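Local coordinates for pseudoperoxidase (Leishmania major, PDB 5VIA), which binds heme b within a fold of the peroxidase family, although it is regarded as a pseudoperoxidase, at residues 33-38 with 159-164; 245-250 with 254-259; 17-22 with 74-79; 199-204 with 234-239. One frame throughout, in Å; residues are numbered along the deposited sequence.

Overall arrangement
All four contacts belong to one heme-centred, mainly helical domain. Contacts 1 and 3 are buried, contact 1 near the chain's centre and contact 3 about 20 Å from it; contacts 2 and 4 are partly buried. Contact 1 joins the start of helix 33-49 to the loop carrying the axial histidine, adding heme coordination and propionate bonds to a little apolar packing. Contact 4 touches it, with Phe164 CZ 3.5 Å from Val238 O, but belongs to the three-stranded sheet. Contact 3 is apolar packing between helices 16-29 and 67-79, the chain neighbours of helix 33-49. In contact 2 the 3-10 turn leading into helix 250-261 touches it through one apolar pair; the backbone bond is the helix's own.

Contact 1: 33-38 with 159-164; sequences LAATSI and HSVGEF. With HEM (protoporphyrin IX containing Fe), chain B.
This is a small, buried apolar contact at the heme: Ala35, early in helix 33-49, meets Val161 and Gly162 in the loop that follows the axial ligand His159. Ala35 CB points at the loop and lies 3.5 Å from Gly162 CA, tight against bare backbone. It also meets Val161 CG2 at 3.9 Å, and Ile38 CD1 touches the same methyl more loosely. The heme does the rest. One propionate is held by both segments: Thr36 OG1, set beside its own backbone N by a chi1 of -41°, gives a hydrogen bond of 2.7 Å to HEM O1D, while Glu163 N gives one of 3.0 Å to HEM O2D (N-H...O 156°). Asp32 O also bonds the threonine hydroxyl, probably contesting its proton. The first carbon of the other propionate, HEM CAA, sits over the centre of the Phe164 ring, 3.6 Å above its plane. On one side of the porphyrin, His159 NE2 binds the iron at 2.3 Å; Cys60 supplies the other axial ligand, and Glu243 accepts a hydrogen bond from His159 ND1. Each oxygen of the shared carboxylate thus has a donor from a different segment, which fixes its rotation and probably helps to steady its negative charge.

Contact 2: 245-250 with 254-259; sequences ELLKNK and ELVVRY
The aromatic ring here, that of Tyr259, stands apart from the touch between Leu247 and Val256: the backbone carbon Leu255 C lies 4.2 Å above one of its faces, offset toward the rim, and Trp266 and Tyr188 each meet the ring edge-to-face. Across the turn the packing is one apolar pair. Leu247 CD2 fits between the two methyls of Val256, 3.9 Å from CG1, the two side chains crossing at about a right angle. A chi1 of -65° on Leu247 carries its branch toward the helix, although the residue starts off alongside it. The bond from Glu254 N to Lys250 O, 3.1 Å long, is the first i to i+4 bond of helix 250-261 itself. Asn249 is its N-cap, with OD1 accepting from Trp252 N and also bonded to Thr251 OG1. Helix 186-194 completes the apolar side, with Leu191 against Leu247 and Leu192 and Tyr188 against Val256, while Glu149 of helix 149-155 touches Asn249 and Leu255, and Val153 and Ala154 pack on Tyr259.

Contact 3: 17-22 with 74-79; sequences EDVVAS and NYLSST
Leu76 reaches Ser22 because its chi1 of -70° swings CG away from its own carbonyl carbon, and with CD1 continuing the extended chain, the other methyl, CD2, is left facing helix 16-29. That methyl sits 3.7 Å from Ser22 CB and 4.0 Å from Val19 O, with Val19 CG1 at a looser 4.5 Å. In Ser22, with OG beside the backbone N (chi1 -55°), CB is the atom that meets Leu76; the hydroxyl is hydrogen-bonded to Tyr80 OH. The contact is plain helix-on-helix packing in the helical peroxidase fold, far from the heme, with one leucine of helix 67-79 set against a turn of helix 16-29. Ala23 of that helix also touches Leu76. Helix 85-99 packs on both partners, with Val88 on Leu76 and Leu91 on Val19. Within helix 67-79 itself, Thr79 OG1 bonds to Tyr75 O at 2.7 Å, coming from above the carbonyl plane, 41° out of it, and the same oxygen accepts from Thr79 N.

Contact 4: 199-204 with 234-239; sequences APLTVA and KRQCVV
Leu201 and Gln236 approach from opposite directions, the leucine's branched end meeting the end of the glutamine. Gln236 runs out fully extended (chi1 175°, chi2 180°), which carries its amide across to the other segment, where NE2 lies 3.7 Å from Leu201 CD1 and 4.0 Å from CD2. This is packing of an amide nitrogen against methyls. Val238, two residues on, meets the leucine differently: its side chain crosses that of Leu201 at about a right angle, and its methyls face Leu201 CD2, CG1 at 4.2 Å. With chi1 at 173°, Leu201 stretches CG away from its backbone N. Leu201 and Gln236 meet across strand 219-224, the middle strand of the antiparallel three-stranded sheet, and both rest on Cys221; Leu201 also bonds through its backbone to Leu219. Val238 packs on Phe164 as well, which itself lies against the heme; the Val238 side chain stays about 6 Å from the heme. Cys237 and Val239 pack instead on Phe190 and Leu191 of helix 186-194.

Contact 1: 33-38 with 159-164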
loop_
_atom_site.group_PDB
_atom_site.type_symbol
_atom_site.label_atom_id
_atom_site.label_comp_id
_atom_site.label_asym_id
_atom_site.label_seq_id
_atom_site.Cartn_x
_atom_site.Cartn_y
_atom_site.Cartn_z
ATOM N N LEU A 33 -0.368 7.874 -10.323
ATOM C CA LEU A 33 0.396 8.163 -9.107
ATOM C C LEU A 33 -0.447 8.128 -7.839
ATOM O O LEU A 33 0.087 8.199 -6.726
ATOM C CB LEU A 33 1.110 9.511 -9.239
ATOM C CG LEU A 33 2.145 9.551 -10.364
ATOM C CD1 LEU A 33 2.926 10.851 -10.350
ATOM C CD2 LEU A 33 3.082 8.356 -10.237
ATOM N N ALA A 34 -1.761 8.021 -7.988
ATOM C CA ALA A 34 -2.612 7.899 -6.808
ATOM C C ALA A 34 -2.344 6.583 -6.113
ATOM O O ALA A 34 -2.111 6.537 -4.888
ATOM C CB ALA A 34 -4.071 8.014 -7.182
ATOM N N ALA A 35 -2.380 5.492 -6.873
ATOM C CA ALA A 35 -2.099 4.204 -6.248
ATOM C C ALA A 35 -0.644 4.099 -5.768
ATOM O O ALA A 35 -0.366 3.506 -4.716
ATOM C CB ALA A 35 -2.466 3.060 -7.173
ATOM N N THR A 36 0.294 4.665 -6.520
ATOM C CA THR A 36 1.686 4.631 -6.075
ATOM C C THR A 36 1.861 5.412 -4.753
ATOM O O THR A 36 2.653 5.014 -3.882
ATOM C CB THR A 36 2.651 5.159 -7.141
ATOM O OG1 THR A 36 2.261 4.670 -8.437
ATOM C CG2 THR A 36 4.071 4.686 -6.822
ATOM N N SER A 37 1.111 6.501 -4.590
ATOM C CA SER A 37 1.174 7.264 -3.349
ATOM C C SER A 37 0.616 6.443 -2.188
ATOM O O SER A 37 1.083 6.568 -1.057
ATOM C CB SER A 37 0.422 8.588 -3.480
ATOM O OG SER A 37 0.920 9.347 -4.579
ATOM N N ILE A 38 -0.371 5.597 -2.469
ATOM C CA ILE A 38 -0.924 4.718 -1.446
ATOM C C ILE A 38 0.120 3.678 -1.076
ATOM O O ILE A 38 0.363 3.435 0.108
ATOM C CB ILE A 38 -2.205 4.005 -1.921
ATOM C CG1 ILE A 38 -3.326 5.020 -2.130
ATOM C CG2 ILE A 38 -2.627 2.909 -0.915
ATOM C CD1 ILE A 38 -4.557 4.420 -2.776
ATOM N N HIS A 159 -4.587 -3.655 -3.062
ATOM C CA HIS A 159 -4.229 -4.355 -4.309
ATOM C C HIS A 159 -5.343 -4.337 -5.355
ATOM O O HIS A 159 -5.171 -4.837 -6.479
ATOM C CB HIS A 159 -3.823 -5.787 -3.998
ATOM C CG HIS A 159 -2.439 -5.906 -3.447
ATOM N ND1 HIS A 159 -1.916 -7.098 -2.994
ATOM C CD2 HIS A 159 -1.464 -4.981 -3.289
ATOM C CE1 HIS A 159 -0.677 -6.906 -2.587
ATOM N NE2 HIS A 159 -0.383 -5.632 -2.750
ATOM N N SER A 160 -6.487 -3.763 -4.999
ATOM C CA SER A 160 -7.564 -3.628 -5.968
ATOM C C SER A 160 -7.307 -2.439 -6.903
ATOM O O SER A 160 -8.006 -2.280 -7.899
ATOM C CB SER A 160 -8.901 -3.477 -5.253
ATOM O OG SER A 160 -8.934 -2.245 -4.575
ATOM N N VAL A 161 -6.292 -1.626 -6.596
ATOM C CA VAL A 161 -5.897 -0.523 -7.485
ATOM C C VAL A 161 -4.424 -0.642 -7.874
ATOM O O VAL A 161 -3.692 -1.477 -7.328
ATOM C CB VAL A 161 -6.115 0.862 -6.830
ATOM C CG1 VAL A 161 -7.595 1.117 -6.565
ATOM C CG2 VAL A 161 -5.310 0.981 -5.545
ATOM N N GLY A 162 -3.990 0.205 -8.802
ATOM C CA GLY A 162 -2.598 0.246 -9.213
ATOM C C GLY A 162 -2.225 -0.816 -10.227
ATOM O O GLY A 162 -3.084 -1.535 -10.729
ATOM N N GLU A 163 -0.937 -0.913 -10.537
ATOM C CA GLU A 163 -0.468 -1.919 -11.477
ATOM C C GLU A 163 0.995 -2.267 -11.241
ATOM O O GLU A 163 1.659 -1.686 -10.378
ATOM C CB GLU A 163 -0.662 -1.432 -12.916
ATOM C CG GLU A 163 -0.133 -0.046 -13.167
ATOM C CD GLU A 163 -0.522 0.481 -14.531
ATOM O OE1 GLU A 163 -0.050 -0.051 -15.552
ATOM O OE2 GLU A 163 -1.324 1.428 -14.593
ATOM N N PHE A 164 1.493 -3.200 -12.044
ATOM C CA PHE A 164 2.874 -3.662 -11.959
ATOM C C PHE A 164 3.812 -2.807 -12.802
ATOM O O PHE A 164 3.425 -2.315 -13.866
ATOM C CB PHE A 164 2.938 -5.132 -12.391
ATOM C CG PHE A 164 2.422 -6.082 -11.347
ATOM C CD1 PHE A 164 1.082 -6.062 -10.962
ATOM C CD2 PHE A 164 3.281 -6.977 -10.722
ATOM C CE1 PHE A 164 0.606 -6.928 -9.980
ATOM C CE2 PHE A 164 2.808 -7.843 -9.729
ATOM C CZ PHE A 164 1.468 -7.817 -9.369
HETATM C CHA HEM B . 1.626 -3.025 -5.651
HETATM C CHB HEM B . 2.880 -7.192 -3.457
HETATM C CHC HEM B . 1.481 -5.210 0.749
HETATM C CHD HEM B . -0.438 -1.371 -1.564
HETATM C C1A HEM B . 2.145 -4.269 -5.389
HETATM C C2A HEM B . 2.876 -5.066 -6.349
HETATM C C3A HEM B . 3.230 -6.205 -5.760
HETATM C C4A HEM B . 2.726 -6.184 -4.389
HETATM C CMA HEM B . 4.025 -7.354 -6.407
HETATM C CAA HEM B . 3.226 -4.628 -7.788
HETATM C CBA HEM B . 4.385 -3.631 -7.596
HETATM C CGA HEM B . 4.894 -3.054 -8.898
HETATM O O1A HEM B . 5.386 -3.837 -9.748
HETATM O O2A HEM B . 4.841 -1.805 -9.070
HETATM C C1B HEM B . 2.641 -7.034 -2.106
HETATM C C2B HEM B . 2.873 -8.002 -1.060
HETATM C C3B HEM B . 2.513 -7.465 0.116
HETATM C C4B HEM B . 1.987 -6.128 -0.154
HETATM C CMB HEM B . 3.475 -9.399 -1.279
HETATM C CAB HEM B . 2.624 -8.212 1.469
HETATM C CBB HEM B . 2.786 -7.566 2.629
HETATM C C1C HEM B . 0.834 -4.012 0.505
HETATM C C2C HEM B . 0.207 -3.134 1.503
HETATM C C3C HEM B . -0.320 -2.067 0.844
HETATM C C4C HEM B . -0.044 -2.245 -0.574
HETATM C CMC HEM B . 0.201 -3.427 3.030
HETATM C CAC HEM B . -1.072 -0.806 1.328
HETATM C CBC HEM B . -1.217 -0.485 2.622
HETATM C C1D HEM B . -0.082 -1.457 -2.888
HETATM C C2D HEM B . -0.481 -0.524 -3.921
HETATM C C3D HEM B . 0.161 -1.042 -5.202
HETATM C C4D HEM B . 0.883 -2.235 -4.808
HETATM C CMD HEM B . -1.367 0.731 -3.765
HETATM C CAD HEM B . 0.077 -0.402 -6.612
HETATM C CBD HEM B . 1.236 0.603 -6.660
HETATM C CGD HEM B . 1.322 1.294 -7.999
HETATM O O1D HEM B . 2.346 1.996 -8.253
HETATM O O2D HEM B . 0.371 1.135 -8.805
HETATM N NA HEM B . 2.061 -4.984 -4.199
HETATM N NB HEM B . 2.094 -5.911 -1.526
HETATM N NC HEM B . 0.656 -3.432 -0.755
HETATM N ND HEM B . 0.707 -2.459 -3.447
HETATM FE FE HEM B . 1.444 -4.196 -2.492
#

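Contact 2: 245-250 with 254-259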
loop_
_atom_site.group_PDB
_atom_site.type_symbol
_atom_site.label_atom_id
_atom_site.label_comp_id
_atom_site.label_asym_id
_atom_site.label_seq_id
_atom_site.Cartn_x
_atom_site.Cartn_y
_atom_site.Cartn_z
ATOM N N GLU A 245 -1.606 -18.323 -0.683
ATOM C CA GLU A 245 -1.465 -19.430 0.258
ATOM C C GLU A 245 -2.206 -19.132 1.555
ATOM O O GLU A 245 -2.642 -20.045 2.255
ATOM C CB GLU A 245 0.010 -19.753 0.516
ATOM C CG GLU A 245 0.699 -20.463 -0.655
ATOM C CD GLU A 245 0.035 -21.781 -1.041
ATOM O OE1 GLU A 245 -0.056 -22.689 -0.187
ATOM O OE2 GLU A 245 -0.392 -21.915 -2.208
ATOM N N LEU A 246 -2.374 -17.848 1.853
ATOM C CA LEU A 246 -3.125 -17.424 3.029
ATOM C C LEU A 246 -4.611 -17.786 2.930
ATOM O O LEU A 246 -5.283 -17.943 3.951
ATOM C CB LEU A 246 -2.920 -15.930 3.268
ATOM C CG LEU A 246 -1.498 -15.618 3.741
ATOM C CD1 LEU A 246 -1.287 -14.141 3.962
ATOM C CD2 LEU A 246 -1.188 -16.385 5.015
ATOM N N LEU A 247 -5.113 -17.952 1.705
ATOM C CA LEU A 247 -6.480 -18.440 1.486
ATOM C C LEU A 247 -6.682 -19.853 2.029
ATOM O O LEU A 247 -7.819 -20.321 2.144
ATOM C CB LEU A 247 -6.854 -18.384 -0.002
ATOM C CG LEU A 247 -6.927 -16.970 -0.580
ATOM C CD1 LEU A 247 -7.274 -16.983 -2.052
ATOM C CD2 LEU A 247 -7.930 -16.144 0.192
ATOM N N LYS A 248 -5.583 -20.529 2.357
ATOM C CA LYS A 248 -5.638 -21.872 2.926
ATOM C C LYS A 248 -5.712 -21.825 4.447
ATOM O O LYS A 248 -6.141 -22.785 5.087
ATOM C CB LYS A 248 -4.424 -22.690 2.489
ATOM C CG LYS A 248 -4.469 -23.149 1.043
ATOM C CD LYS A 248 -3.059 -23.350 0.513
ATOM C CE LYS A 248 -3.042 -24.290 -0.679
ATOM N NZ LYS A 248 -3.967 -23.829 -1.750
ATOM N N ASN A 249 -5.278 -20.713 5.027
ATOM C CA ASN A 249 -5.427 -20.525 6.462
ATOM C C ASN A 249 -6.877 -20.206 6.816
ATOM O O ASN A 249 -7.489 -19.312 6.228
ATOM C CB ASN A 249 -4.504 -19.423 6.972
ATOM C CG ASN A 249 -4.727 -19.117 8.439
ATOM O OD1 ASN A 249 -5.310 -18.087 8.792
ATOM N ND2 ASN A 249 -4.277 -20.025 9.308
ATOM N N LYS A 250 -7.417 -20.940 7.782
ATOM C CA LYS A 250 -8.830 -20.850 8.137
ATOM C C LYS A 250 -9.299 -19.447 8.516
ATOM O O LYS A 250 -10.293 -18.957 7.977
ATOM C CB LYS A 250 -9.156 -21.834 9.262
ATOM C CG LYS A 250 -10.544 -21.636 9.849
ATOM C CD LYS A 250 -10.833 -22.625 10.972
ATOM C CE LYS A 250 -11.998 -22.140 11.811
ATOM N NZ LYS A 250 -12.548 -23.230 12.653
ATOM N N GLU A 254 -11.597 -16.865 6.166
ATOM C CA GLU A 254 -12.904 -16.399 6.628
ATOM C C GLU A 254 -13.015 -14.873 6.595
ATOM O O GLU A 254 -14.088 -14.335 6.345
ATOM C CB GLU A 254 -13.253 -16.946 8.017
ATOM C CG GLU A 254 -14.402 -16.206 8.739
ATOM C CD GLU A 254 -15.793 -16.312 8.064
ATOM O OE1 GLU A 254 -15.911 -16.292 6.813
ATOM O OE2 GLU A 254 -16.796 -16.394 8.816
ATOM N N LEU A 255 -11.905 -14.177 6.820
ATOM C CA LEU A 255 -11.907 -12.721 6.694
ATOM C C LEU A 255 -12.014 -12.296 5.219
ATOM O O LEU A 255 -12.708 -11.326 4.891
ATOM C CB LEU A 255 -10.666 -12.112 7.357
ATOM C CG LEU A 255 -10.667 -12.187 8.900
ATOM C CD1 LEU A 255 -9.283 -11.973 9.507
ATOM C CD2 LEU A 255 -11.604 -11.140 9.429
ATOM N N VAL A 256 -11.340 -13.026 4.333
ATOM C CA VAL A 256 -11.429 -12.740 2.898
ATOM C C VAL A 256 -12.857 -12.998 2.399
ATOM O O VAL A 256 -13.437 -12.174 1.692
ATOM C CB VAL A 256 -10.417 -13.572 2.098
ATOM C CG1 VAL A 256 -10.741 -13.519 0.593
ATOM C CG2 VAL A 256 -9.017 -13.057 2.358
ATOM N N VAL A 257 -13.426 -14.132 2.798
ATOM C CA VAL A 257 -14.802 -14.474 2.453
ATOM C C VAL A 257 -15.789 -13.423 2.979
ATOM O O VAL A 257 -16.707 -12.994 2.268
ATOM C CB VAL A 257 -15.177 -15.867 3.009
ATOM C CG1 VAL A 257 -16.689 -16.023 3.132
ATOM C CG2 VAL A 257 -14.600 -16.959 2.125
ATOM N N ARG A 258 -15.587 -13.017 4.226
ATOM C CA ARG A 258 -16.434 -12.022 4.869
ATOM C C ARG A 258 -16.383 -10.647 4.188
ATOM O O ARG A 258 -17.424 -10.007 4.016
ATOM C CB ARG A 258 -16.026 -11.902 6.335
ATOM C CG ARG A 258 -16.810 -10.921 7.154
ATOM C CD ARG A 258 -16.765 -11.334 8.624
ATOM N NE ARG A 258 -17.811 -12.307 8.917
ATOM C CZ ARG A 258 -19.011 -11.987 9.390
ATOM N NH1 ARG A 258 -19.314 -10.717 9.641
ATOM N NH2 ARG A 258 -19.907 -12.939 9.616
ATOM N N TYR A 259 -15.183 -10.205 3.806
ATOM C CA TYR A 259 -14.989 -8.897 3.181
ATOM C C TYR A 259 -15.523 -8.908 1.756
ATOM O O TYR A 259 -15.942 -7.878 1.236
ATOM C CB TYR A 259 -13.505 -8.502 3.180
ATOM C CG TYR A 259 -12.922 -8.149 4.553
ATOM C CD1 TYR A 259 -13.745 -7.846 5.632
ATOM C CD2 TYR A 259 -11.548 -8.110 4.751
ATOM C CE1 TYR A 259 -13.207 -7.511 6.878
ATOM C CE2 TYR A 259 -10.998 -7.774 5.995
ATOM C CZ TYR A 259 -11.835 -7.480 7.047
ATOM O OH TYR A 259 -11.293 -7.152 8.282
#

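Contact 3: 17-22 with 74-79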
loop_
_atom_site.group_PDB
_atom_site.type_symbol
_atom_site.label_atom_id
_atom_site.label_comp_id
_atom_site.label_asym_id
_atom_site.label_seq_id
_atom_site.Cartn_x
_atom_site.Cartn_y
_atom_site.Cartn_z
ATOM N N GLU A 17 -7.373 19.264 4.635
ATOM C CA GLU A 17 -8.134 19.059 3.403
ATOM C C GLU A 17 -7.522 19.813 2.228
ATOM O O GLU A 17 -7.697 19.413 1.072
ATOM C CB GLU A 17 -9.595 19.486 3.568
ATOM C CG GLU A 17 -10.161 19.286 4.955
ATOM C CD GLU A 17 -9.860 20.456 5.865
ATOM O OE1 GLU A 17 -9.897 21.613 5.385
ATOM O OE2 GLU A 17 -9.576 20.215 7.058
ATOM N N ASP A 18 -6.823 20.910 2.522
ATOM C CA ASP A 18 -6.126 21.675 1.489
ATOM C C ASP A 18 -4.993 20.845 0.896
ATOM O O ASP A 18 -4.804 20.825 -0.321
ATOM C CB ASP A 18 -5.566 22.983 2.057
ATOM C CG ASP A 18 -6.641 24.026 2.294
ATOM O OD1 ASP A 18 -7.769 23.836 1.796
ATOM O OD2 ASP A 18 -6.350 25.043 2.966
ATOM N N VAL A 19 -4.247 20.160 1.762
ATOM C CA VAL A 19 -3.146 19.319 1.311
ATOM C C VAL A 19 -3.709 18.165 0.485
ATOM O O VAL A 19 -3.219 17.874 -0.612
ATOM C CB VAL A 19 -2.313 18.767 2.491
ATOM C CG1 VAL A 19 -1.089 18.014 1.969
ATOM C CG2 VAL A 19 -1.883 19.902 3.408
ATOM N N VAL A 20 -4.756 17.531 1.006
ATOM C CA VAL A 20 -5.459 16.487 0.267
ATOM C C VAL A 20 -5.960 16.980 -1.099
ATOM O O VAL A 20 -5.830 16.285 -2.106
ATOM C CB VAL A 20 -6.624 15.902 1.102
ATOM C CG1 VAL A 20 -7.554 15.066 0.227
ATOM C CG2 VAL A 20 -6.075 15.073 2.279
ATOM N N ALA A 21 -6.507 18.191 -1.150
ATOM C CA ALA A 21 -7.041 18.706 -2.403
ATOM C C ALA A 21 -5.923 18.988 -3.407
ATOM O O ALA A 21 -6.081 18.743 -4.603
ATOM C CB ALA A 21 -7.859 19.946 -2.156
ATOM N N SER A 22 -4.798 19.505 -2.911
ATOM C CA SER A 22 -3.641 19.799 -3.754
ATOM C C SER A 22 -3.051 18.514 -4.341
ATOM O O SER A 22 -2.660 18.481 -5.500
ATOM C CB SER A 22 -2.573 20.560 -2.965
ATOM O OG SER A 22 -3.093 21.742 -2.376
ATOM N N ASN A 74 7.477 16.548 -3.224
ATOM C CA ASN A 74 8.265 17.771 -3.264
ATOM C C ASN A 74 7.393 18.978 -3.588
ATOM O O ASN A 74 7.611 20.068 -3.056
ATOM C CB ASN A 74 9.417 17.662 -4.279
ATOM C CG ASN A 74 10.460 16.617 -3.885
ATOM O OD1 ASN A 74 10.602 16.271 -2.707
ATOM N ND2 ASN A 74 11.195 16.110 -4.879
ATOM N N TYR A 75 6.409 18.785 -4.466
ATOM C CA TYR A 75 5.479 19.863 -4.793
ATOM C C TYR A 75 4.645 20.232 -3.576
ATOM O O TYR A 75 4.500 21.408 -3.253
ATOM C CB TYR A 75 4.549 19.492 -5.950
ATOM C CG TYR A 75 3.517 20.566 -6.218
ATOM C CD1 TYR A 75 3.841 21.687 -6.966
ATOM C CD2 TYR A 75 2.226 20.465 -5.710
ATOM C CE1 TYR A 75 2.913 22.672 -7.204
ATOM C CE2 TYR A 75 1.289 21.455 -5.945
ATOM C CZ TYR A 75 1.641 22.551 -6.693
ATOM O OH TYR A 75 0.717 23.544 -6.935
ATOM N N LEU A 76 4.088 19.222 -2.912
ATOM C CA LEU A 76 3.267 19.455 -1.727
ATOM C C LEU A 76 4.057 20.142 -0.607
ATOM O O LEU A 76 3.568 21.092 0.010
ATOM C CB LEU A 76 2.635 18.154 -1.244
ATOM C CG LEU A 76 1.535 17.547 -2.123
ATOM C CD1 LEU A 76 1.071 16.215 -1.568
ATOM C CD2 LEU A 76 0.357 18.497 -2.252
ATOM N N SER A 77 5.284 19.682 -0.368
ATOM C CA SER A 77 6.154 20.302 0.633
ATOM C C SER A 77 6.524 21.759 0.329
ATOM O O SER A 77 6.585 22.585 1.242
ATOM C CB SER A 77 7.418 19.465 0.831
ATOM O OG SER A 77 7.104 18.235 1.458
ATOM N N SER A 78 6.788 22.073 -0.938
ATOM C CA SER A 78 7.041 23.460 -1.330
ATOM C C SER A 78 5.787 24.305 -1.146
ATOM O O SER A 78 5.848 25.436 -0.664
ATOM C CB SER A 78 7.506 23.543 -2.785
ATOM O OG SER A 78 8.839 23.085 -2.930
ATOM N N THR A 79 4.652 23.735 -1.538
ATOM C CA THR A 79 3.347 24.371 -1.399
ATOM C C THR A 79 2.994 24.555 0.075
ATOM O O THR A 79 2.479 25.604 0.477
ATOM C CB THR A 79 2.254 23.518 -2.077
ATOM O OG1 THR A 79 2.579 23.334 -3.463
ATOM C CG2 THR A 79 0.897 24.187 -1.963
#

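Contact 4: 199-204 with 234-239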
loop_
_atom_site.group_PDB
_atom_site.type_symbol
_atom_site.label_atom_id
_atom_site.label_comp_id
_atom_site.label_asym_id
_atom_site.label_seq_id
_atom_site.Cartn_x
_atom_site.Cartn_y
_atom_site.Cartn_z
ATOM N N ALA A 199 -1.525 -19.802 -11.856
ATOM C CA ALA A 199 -0.407 -20.659 -12.242
ATOM C C ALA A 199 0.895 -19.893 -12.034
ATOM O O ALA A 199 0.896 -18.660 -12.060
ATOM C CB ALA A 199 -0.553 -21.108 -13.689
ATOM N N PRO A 200 1.999 -20.616 -11.788
ATOM C CA PRO A 200 3.310 -19.980 -11.610
ATOM C C PRO A 200 3.656 -19.086 -12.794
ATOM O O PRO A 200 3.393 -19.469 -13.927
ATOM C CB PRO A 200 4.271 -21.171 -11.569
ATOM C CG PRO A 200 3.458 -22.278 -11.013
ATOM C CD PRO A 200 2.044 -22.062 -11.508
ATOM N N LEU A 201 4.223 -17.913 -12.528
ATOM C CA LEU A 201 4.623 -16.994 -13.590
ATOM C C LEU A 201 6.131 -16.819 -13.572
ATOM O O LEU A 201 6.716 -16.501 -12.532
ATOM C CB LEU A 201 3.946 -15.629 -13.414
ATOM C CG LEU A 201 4.387 -14.509 -14.364
ATOM C CD1 LEU A 201 3.888 -14.768 -15.770
ATOM C CD2 LEU A 201 3.916 -13.146 -13.872
ATOM N N THR A 202 6.768 -17.036 -14.715
ATOM C CA THR A 202 8.196 -16.783 -14.818
ATOM C C THR A 202 8.393 -15.349 -15.264
ATOM O O THR A 202 7.894 -14.949 -16.311
ATOM C CB THR A 202 8.871 -17.711 -15.833
ATOM O OG1 THR A 202 8.813 -19.061 -15.359
ATOM C CG2 THR A 202 10.326 -17.317 -16.024
ATOM N N VAL A 203 9.107 -14.564 -14.469
ATOM C CA VAL A 203 9.449 -13.217 -14.898
ATOM C C VAL A 203 10.824 -13.287 -15.556
ATOM O O VAL A 203 11.820 -13.575 -14.894
ATOM C CB VAL A 203 9.419 -12.212 -13.724
ATOM C CG1 VAL A 203 9.750 -10.817 -14.205
ATOM C CG2 VAL A 203 8.049 -12.217 -13.064
ATOM N N ALA A 204 10.867 -13.050 -16.864
ATOM C CA ALA A 204 12.112 -13.133 -17.627
ATOM C C ALA A 204 12.947 -11.868 -17.505
ATOM O O ALA A 204 12.409 -10.769 -17.360
ATOM C CB ALA A 204 11.818 -13.411 -19.090
ATOM N N LYS A 234 -7.827 -10.730 -23.166
ATOM C CA LYS A 234 -7.406 -11.149 -21.822
ATOM C C LYS A 234 -6.521 -10.124 -21.111
ATOM O O LYS A 234 -5.621 -9.533 -21.715
ATOM C CB LYS A 234 -6.688 -12.509 -21.855
ATOM C CG LYS A 234 -7.541 -13.671 -22.346
ATOM C CD LYS A 234 -6.774 -14.992 -22.296
ATOM C CE LYS A 234 -5.511 -14.971 -23.158
ATOM N NZ LYS A 234 -5.801 -14.870 -24.618
ATOM N N ARG A 235 -6.793 -9.933 -19.820
ATOM C CA ARG A 235 -5.982 -9.100 -18.937
ATOM C C ARG A 235 -5.142 -10.015 -18.050
ATOM O O ARG A 235 -5.650 -10.999 -17.505
ATOM C CB ARG A 235 -6.891 -8.240 -18.046
ATOM C CG ARG A 235 -7.904 -7.397 -18.805
ATOM C CD ARG A 235 -7.370 -6.001 -19.083
ATOM N NE ARG A 235 -7.321 -5.196 -17.858
ATOM C CZ ARG A 235 -7.631 -3.901 -17.811
ATOM N NH1 ARG A 235 -8.007 -3.274 -18.923
ATOM N NH2 ARG A 235 -7.566 -3.232 -16.663
ATOM N N GLN A 236 -3.862 -9.698 -17.897
ATOM C CA GLN A 236 -2.985 -10.510 -17.071
ATOM C C GLN A 236 -3.126 -10.032 -15.638
ATOM O O GLN A 236 -2.926 -8.849 -15.346
ATOM C CB GLN A 236 -1.529 -10.395 -17.555
ATOM C CG GLN A 236 -0.494 -11.113 -16.678
ATOM C CD GLN A 236 0.919 -10.966 -17.211
ATOM O OE1 GLN A 236 1.258 -9.958 -17.834
ATOM N NE2 GLN A 236 1.742 -11.990 -17.002
ATOM N N CYS A 237 -3.507 -10.949 -14.754
ATOM C CA CYS A 237 -3.697 -10.632 -13.347
ATOM C C CYS A 237 -2.708 -11.437 -12.521
ATOM O O CYS A 237 -2.595 -12.658 -12.686
ATOM C CB CYS A 237 -5.132 -10.938 -12.926
ATOM S SG CYS A 237 -6.350 -10.098 -13.944
ATOM N N VAL A 238 -1.993 -10.747 -11.638
ATOM C CA VAL A 238 -0.802 -11.301 -11.003
ATOM C C VAL A 238 -0.882 -11.107 -9.493
ATOM O O VAL A 238 -1.225 -10.020 -9.027
ATOM C CB VAL A 238 0.476 -10.627 -11.559
ATOM C CG1 VAL A 238 1.710 -11.207 -10.918
ATOM C CG2 VAL A 238 0.557 -10.792 -13.089
ATOM N N VAL A 239 -0.594 -12.163 -8.730
ATOM C CA VAL A 239 -0.651 -12.114 -7.265
ATOM C C VAL A 239 0.486 -12.963 -6.696
ATOM O O VAL A 239 0.822 -14.005 -7.259
ATOM C CB VAL A 239 -2.005 -12.655 -6.725
ATOM C CG1 VAL A 239 -2.062 -12.576 -5.204
ATOM C CG2 VAL A 239 -3.178 -11.883 -7.316
#